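Local coordinates for DUF1460 domain-containing protein (Legionella pneumophila subsp. pneumophila, PDB 2IM9) that is of unknown function but probably cleaves peptidoglycan, as an N-acetylmuramoyl-L-alanine amidase-like member of the papain-like cysteine peptidase clan, at residues Asp91-Cys95 with Asp96-Asn100; Lys176-Trp179 with Tyr180-Thr184; Lys232-Leu235 with His236-Ser239. All blocks are in the same frame, centred on the assembly; numbering follows the deposited sequence.

The three interactions follow one another along the amidase-like part of the chain, and each lies in or at the start of a helix. Interaction 1, its centre about 8 Å from the centre of the chain, is buried and caps helix 95-107, whose first residue, Cys95, touches His268; this pair is consistent with the cysteine-histidine site of papain-like enzymes. Interaction 2 lies on the surface helix 176-181, its centre about 23 Å from that of interaction 1. Interaction 3, a second helix N-cap, is centred about 28 Å from interaction 1 and about 40 Å from interaction 2. None touches another, and the nearest atoms of interactions 1 and 2 are about 10 Å apart.

Interaction 1 of 3, residues Asp91-Cys95 with Asp96-Asn100; sequences DGFDC and DTYVN
Asp94 and Thr97 form a capping box at the start of helix 95-107, and Cys95 opens the first turn. A cysteine at the N-terminal end of a helix that packs on an antiparallel sheet is characteristic of the papain-like clan. Here Cys95 also touches His268 of strand 264-275, consistent with a cysteine-histidine site. Asp96 gives its N-H to Asp94, but the bond from Asp96 N to Asp94 OD1 is weak. The Asp96 carboxylate lies beside the cysteine sulfur, with Asp96 OD1 3.7 Å from Cys95 SG. Thr97 makes the far straighter bond: Thr97 N reaches the syn side of Asp94 OD1 at 2.9 Å and 171°, tilted from the carboxylate plane. In return, the threonine hydroxyl, tucked between its own backbone N and carbonyl carbon (chi1 72°), accepts from the loop, Asp94 N lying 2.9 Å from Thr97 OG1. A water joins the same hydroxyl to Gly92 O, while Asp94 OD2 is held by Ser73 N, so both carboxylate oxygens are fixed. Tyr98 continues the helix with a bond from Tyr98 N to Asp94 O of 3.0 Å. Its ring stands edge-to-face on Phe93, the planes 70° apart, with Tyr98 CD1 4.0 Å above the centre of the Phe93 ring. The phenol OH bonds to Ser61 O, which ties the far end of this ring to helix 53-63. At Val99 the i to i+4 bond is weak, with Val99 N 3.4 Å from Cys95 O, and the methyl Val99 CG2 rests on that same oxygen at 3.6 Å.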
# COMPACT_ATOMS: atom_id res chain seq x y z
N ASP A 91 8.91 -4.63 -13.25
CA ASP A 91 9.26 -3.56 -14.21
C ASP A 91 8.57 -2.22 -13.90
O ASP A 91 8.81 -1.22 -14.57
CB ASP A 91 8.91 -4.00 -15.64
CG ASP A 91 7.41 -4.14 -15.85
OD1 ASP A 91 6.74 -4.67 -14.94
OD2 ASP A 91 6.89 -3.73 -16.90
N GLY A 92 7.70 -2.21 -12.89
CA GLY A 92 6.95 -0.99 -12.57
C GLY A 92 6.14 -1.20 -11.30
O GLY A 92 5.78 -2.33 -11.00
N PHE A 93 5.87 -0.11 -10.59
CA PHE A 93 5.09 -0.12 -9.35
C PHE A 93 4.24 1.12 -9.20
O PHE A 93 4.62 2.19 -9.70
CB PHE A 93 6.03 -0.14 -8.14
CG PHE A 93 6.87 -1.38 -8.04
CD1 PHE A 93 6.33 -2.56 -7.55
CD2 PHE A 93 8.21 -1.35 -8.42
CE1 PHE A 93 7.11 -3.73 -7.46
CE2 PHE A 93 9.00 -2.49 -8.33
CZ PHE A 93 8.44 -3.69 -7.84
N ASP A 94 3.13 1.00 -8.46
CA ASP A 94 2.52 2.19 -7.89
C ASP A 94 2.73 2.15 -6.37
O ASP A 94 3.41 1.24 -5.87
CB ASP A 94 1.06 2.35 -8.30
CG ASP A 94 0.18 1.24 -7.79
OD1 ASP A 94 0.29 0.86 -6.61
OD2 ASP A 94 -0.69 0.78 -8.59
N CYS A 95 2.22 3.11 -5.61
CA CYS A 95 2.59 3.13 -4.20
C CYS A 95 2.13 1.87 -3.47
O CYS A 95 2.85 1.34 -2.62
CB CYS A 95 2.10 4.38 -3.46
SG CYS A 95 0.33 4.54 -3.35
N ASP A 96 0.93 1.39 -3.83
CA ASP A 96 0.32 0.22 -3.19
C ASP A 96 1.00 -1.07 -3.61
O ASP A 96 1.30 -1.91 -2.78
CB ASP A 96 -1.17 0.12 -3.56
CG ASP A 96 -1.94 1.38 -3.27
OD1 ASP A 96 -1.91 1.84 -2.12
OD2 ASP A 96 -2.61 1.90 -4.20
N THR A 97 1.24 -1.23 -4.91
CA THR A 97 1.85 -2.47 -5.39
C THR A 97 3.31 -2.60 -4.95
O THR A 97 3.81 -3.71 -4.75
CB THR A 97 1.69 -2.66 -6.91
OG1 THR A 97 2.53 -1.74 -7.61
CG2 THR A 97 0.22 -2.44 -7.34
N TYR A 98 4.01 -1.47 -4.80
CA TYR A 98 5.36 -1.51 -4.27
C TYR A 98 5.38 -2.10 -2.86
O TYR A 98 6.13 -3.02 -2.56
CB TYR A 98 5.97 -0.11 -4.29
CG TYR A 98 7.38 -0.04 -3.77
CD1 TYR A 98 8.41 -0.76 -4.37
CD2 TYR A 98 7.70 0.80 -2.69
CE1 TYR A 98 9.73 -0.68 -3.88
CE2 TYR A 98 9.00 0.88 -2.20
CZ TYR A 98 10.00 0.16 -2.81
OH TYR A 98 11.28 0.26 -2.33
N VAL A 99 4.53 -1.57 -1.98
CA VAL A 99 4.53 -2.04 -0.60
C VAL A 99 4.11 -3.52 -0.55
O VAL A 99 4.75 -4.33 0.14
CB VAL A 99 3.65 -1.11 0.26
CG1 VAL A 99 3.34 -1.74 1.62
CG2 VAL A 99 4.37 0.22 0.47
N ASN A 100 3.07 -3.87 -1.30
CA ASN A 100 2.59 -5.26 -1.33
C ASN A 100 3.66 -6.23 -1.84
O ASN A 100 3.84 -7.33 -1.30
CB ASN A 100 1.37 -5.36 -2.23
CG ASN A 100 0.08 -5.02 -1.51
OD1 ASN A 100 -0.06 -5.28 -0.32
ND2 ASN A 100 -0.88 -4.45 -2.23
O HOH W 1 3.84 -3.54 -9.47

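Interaction 2 of 3, residues Lys176-Trp179 with Tyr180-Thr184; sequences KPQW and YNHKT
Lys183 folds its terminal methylene and ammonium group over one face of the Trp179 indole, a cation-pi contact in and just after the short helix 176-181, which directly follows strand 168-175. Lys183 NZ lies 3.6 Å from the centroid of the six-membered ring of Trp179. Lys183 CE adds a CH-pi contact, and the chain turns at its last torsion (chi4 -56°) to bring both over the ring. A second contact is T-shaped: the edge of Trp179 meets the face of Tyr180, planes 84° apart, with Trp179 CE3 3.5 Å from Tyr180 CE1. Tyr180 also packs on Leu205 of helix 195-209. Among the hydrogen bonds, Tyr180 N to Lys176 O at 2.8 Å and Asn181 N to Pro177 O are helical. Gln178 O is gripped twice, by His182 N and by His182 ND1 at 3.2 Å, from opposite faces of its carbonyl plane. The side chains of Gln178 and Asn181 run side by side, their amide planes turned 68° apart, and Asn181 ND2 donates to Gln178 OE1 at 3.0 Å in the carbonyl plane. Lys183 NZ also bonds to Tyr130 OH; this acceptor and the indole face together would probably stabilise its positive charge.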
# COMPACT_ATOMS: atom_id res chain seq x y z
N LYS A 176 -18.72 1.58 -0.51
CA LYS A 176 -18.32 0.78 -1.67
C LYS A 176 -19.33 0.82 -2.82
O LYS A 176 -18.94 1.03 -3.98
CB LYS A 176 -17.98 -0.66 -1.27
CG LYS A 176 -16.63 -0.77 -0.60
CD LYS A 176 -16.19 -2.23 -0.44
CE LYS A 176 -14.87 -2.27 0.31
NZ LYS A 176 -14.44 -3.67 0.67
N PRO A 177 -20.64 0.66 -2.52
CA PRO A 177 -21.58 0.73 -3.65
C PRO A 177 -21.53 2.04 -4.43
O PRO A 177 -21.61 2.03 -5.66
CB PRO A 177 -22.95 0.51 -3.00
CG PRO A 177 -22.64 -0.31 -1.77
CD PRO A 177 -21.35 0.33 -1.26
N GLN A 178 -21.35 3.17 -3.74
CA GLN A 178 -21.24 4.44 -4.47
C GLN A 178 -19.91 4.56 -5.24
O GLN A 178 -19.84 5.13 -6.34
CB GLN A 178 -21.44 5.63 -3.52
CG GLN A 178 -21.70 6.93 -4.28
CD GLN A 178 -22.97 6.85 -5.14
OE1 GLN A 178 -22.88 6.68 -6.34
NE2 GLN A 178 -24.12 6.94 -4.51
N TRP A 179 -18.85 3.99 -4.67
CA TRP A 179 -17.57 3.97 -5.37
C TRP A 179 -17.72 3.15 -6.66
O TRP A 179 -17.26 3.57 -7.74
CB TRP A 179 -16.51 3.38 -4.45
CG TRP A 179 -15.12 3.28 -5.02
CD1 TRP A 179 -14.26 4.31 -5.30
CD2 TRP A 179 -14.40 2.07 -5.30
NE1 TRP A 179 -13.05 3.81 -5.77
CE2 TRP A 179 -13.12 2.44 -5.78
CE3 TRP A 179 -14.72 0.71 -5.20
CZ2 TRP A 179 -12.14 1.48 -6.16
CZ3 TRP A 179 -13.75 -0.25 -5.58
CH2 TRP A 179 -12.48 0.15 -6.06
N TYR A 180 -18.38 2.00 -6.57
CA TYR A 180 -18.60 1.18 -7.78
C TYR A 180 -19.43 1.94 -8.79
O TYR A 180 -19.08 1.96 -9.97
CB TYR A 180 -19.21 -0.19 -7.47
CG TYR A 180 -18.14 -1.17 -7.09
CD1 TYR A 180 -17.71 -1.29 -5.77
CD2 TYR A 180 -17.49 -1.95 -8.08
CE1 TYR A 180 -16.70 -2.18 -5.43
CE2 TYR A 180 -16.47 -2.83 -7.75
CZ TYR A 180 -16.07 -2.93 -6.43
OH TYR A 180 -15.06 -3.78 -6.10
N ASN A 181 -20.47 2.62 -8.31
CA ASN A 181 -21.40 3.33 -9.19
C ASN A 181 -20.70 4.40 -10.02
O ASN A 181 -21.07 4.64 -11.17
CB ASN A 181 -22.55 3.92 -8.39
CG ASN A 181 -23.59 4.57 -9.27
OD1 ASN A 181 -24.15 3.94 -10.19
ND2 ASN A 181 -23.85 5.83 -9.01
N HIS A 182 -19.68 5.01 -9.43
CA HIS A 182 -18.88 6.06 -10.10
C HIS A 182 -17.87 5.56 -11.14
O HIS A 182 -17.24 6.36 -11.84
CB HIS A 182 -18.14 6.89 -9.05
CG HIS A 182 -18.89 8.11 -8.61
ND1 HIS A 182 -19.97 8.05 -7.76
CD2 HIS A 182 -18.72 9.42 -8.91
CE1 HIS A 182 -20.41 9.28 -7.53
NE2 HIS A 182 -19.67 10.12 -8.22
N LYS A 183 -17.66 4.25 -11.23
CA LYS A 183 -16.64 3.75 -12.15
C LYS A 183 -16.99 3.91 -13.62
O LYS A 183 -18.16 3.93 -14.01
CB LYS A 183 -16.35 2.28 -11.87
CG LYS A 183 -15.65 2.06 -10.55
CD LYS A 183 -15.42 0.57 -10.31
CE LYS A 183 -14.46 0.32 -9.12
NZ LYS A 183 -13.14 1.03 -9.31
N THR A 184 -15.94 4.03 -14.43
CA THR A 184 -16.09 4.11 -15.88
C THR A 184 -15.45 2.88 -16.51
O THR A 184 -14.89 2.05 -15.82
CB THR A 184 -15.38 5.36 -16.45
OG1 THR A 184 -13.97 5.22 -16.27
CG2 THR A 184 -15.86 6.63 -15.75

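Interaction 3 of 3, residues Lys232-Leu235 with His236-Ser239; sequences KPNL and HLFS
Asn234 O receives the N-H of Phe238, the first full helical bond of helix 235-238: the bond from Phe238 N to Asn234 O, 3.1 Å long, is nearly straight at 177°. One residue on, Ser239 N bonds to Leu235 O at 3.0 Å, and these two i to i+4 bonds carry the chain from the loop into the helix. Asn234 precedes the helix as its N-cap. Its side chain, with CG anti to the backbone N (chi1 -166°), swings forward to the first turn, where Asn234 OD1 accepts from Leu237 N at 3.2 Å, the donor lying off the carbonyl plane. Oxygens of one residue thus take two successive N-H groups, a usual way of satisfying the start of a helix. The Leu237 side chain crosses this amide obliquely, Leu237 CD1 lying 3.8 Å from Asn234 CG. Phe238 turns its ring back toward the loop: Phe238 CD2 comes to 3.3 Å from Asn234 O, and Phe238 CE2 meets Pro233 CB more loosely at 4.3 Å. Further along, the hydroxyl of Ser239 folds back on the main chain, Ser239 OG donating to His236 O at 2.9 Å from above the carbonyl plane. The same carbonyl is reached by the side-chain amide of Gln240. Pro233 and Phe238 pack on Ile297 of helix 296-303, where Phe238 also meets Leu296 and Leu300. Leu237 fits against Ala226 and Leu227 of helix 224-227 and against Ile158 and Val166 in a loop, so the short helix 235-238 packs against helices 224-227 and 296-303 and that loop.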
# COMPACT_ATOMS: atom_id res chain seq x y z
N LYS A 232 9.32 23.36 13.79
CA LYS A 232 10.57 22.63 13.63
C LYS A 232 10.26 21.13 13.74
O LYS A 232 9.29 20.75 14.39
CB LYS A 232 11.61 23.09 14.66
CG LYS A 232 11.36 22.74 16.11
CD LYS A 232 12.44 23.38 16.99
CE LYS A 232 12.34 22.99 18.46
NZ LYS A 232 13.42 23.62 19.30
N PRO A 233 11.07 20.28 13.09
CA PRO A 233 10.84 18.84 13.17
C PRO A 233 10.97 18.35 14.61
O PRO A 233 11.95 18.69 15.31
CB PRO A 233 11.96 18.26 12.31
CG PRO A 233 12.32 19.41 11.36
CD PRO A 233 12.23 20.60 12.24
N ASN A 234 10.00 17.56 15.06
CA ASN A 234 10.05 17.01 16.41
C ASN A 234 10.88 15.74 16.39
O ASN A 234 10.40 14.64 16.10
CB ASN A 234 8.63 16.73 16.95
CG ASN A 234 8.62 16.48 18.44
OD1 ASN A 234 9.32 15.61 18.95
ND2 ASN A 234 7.83 17.28 19.16
N LEU A 235 12.17 15.91 16.67
CA LEU A 235 13.08 14.78 16.52
C LEU A 235 12.79 13.64 17.48
O LEU A 235 13.06 12.48 17.14
CB LEU A 235 14.53 15.24 16.63
CG LEU A 235 14.88 16.38 15.66
CD1 LEU A 235 16.34 16.78 15.84
CD2 LEU A 235 14.62 16.03 14.20
N HIS A 236 12.21 13.95 18.64
CA HIS A 236 11.82 12.90 19.57
C HIS A 236 10.76 11.98 18.97
O HIS A 236 10.85 10.75 19.12
CB HIS A 236 11.30 13.47 20.90
CG HIS A 236 11.00 12.41 21.92
ND1 HIS A 236 11.98 11.69 22.56
CD2 HIS A 236 9.82 11.93 22.38
CE1 HIS A 236 11.42 10.82 23.39
NE2 HIS A 236 10.11 10.94 23.28
N LEU A 237 9.76 12.55 18.32
CA LEU A 237 8.73 11.73 17.67
C LEU A 237 9.28 10.95 16.48
O LEU A 237 9.09 9.72 16.38
CB LEU A 237 7.53 12.57 17.24
CG LEU A 237 6.72 13.23 18.37
CD1 LEU A 237 5.63 14.16 17.82
CD2 LEU A 237 6.10 12.15 19.27
N PHE A 238 9.97 11.65 15.58
CA PHE A 238 10.54 11.00 14.39
C PHE A 238 11.45 9.82 14.74
O PHE A 238 11.42 8.80 14.05
CB PHE A 238 11.26 11.99 13.48
CG PHE A 238 10.34 12.81 12.62
CD1 PHE A 238 9.70 12.23 11.52
CD2 PHE A 238 10.14 14.15 12.89
CE1 PHE A 238 8.86 12.98 10.71
CE2 PHE A 238 9.30 14.92 12.07
CZ PHE A 238 8.66 14.34 10.98
N SER A 239 12.21 9.94 15.83
CA SER A 239 13.17 8.89 16.21
C SER A 239 12.51 7.57 16.61
O SER A 239 13.19 6.54 16.69
CB SER A 239 14.05 9.39 17.36
OG SER A 239 13.32 9.37 18.58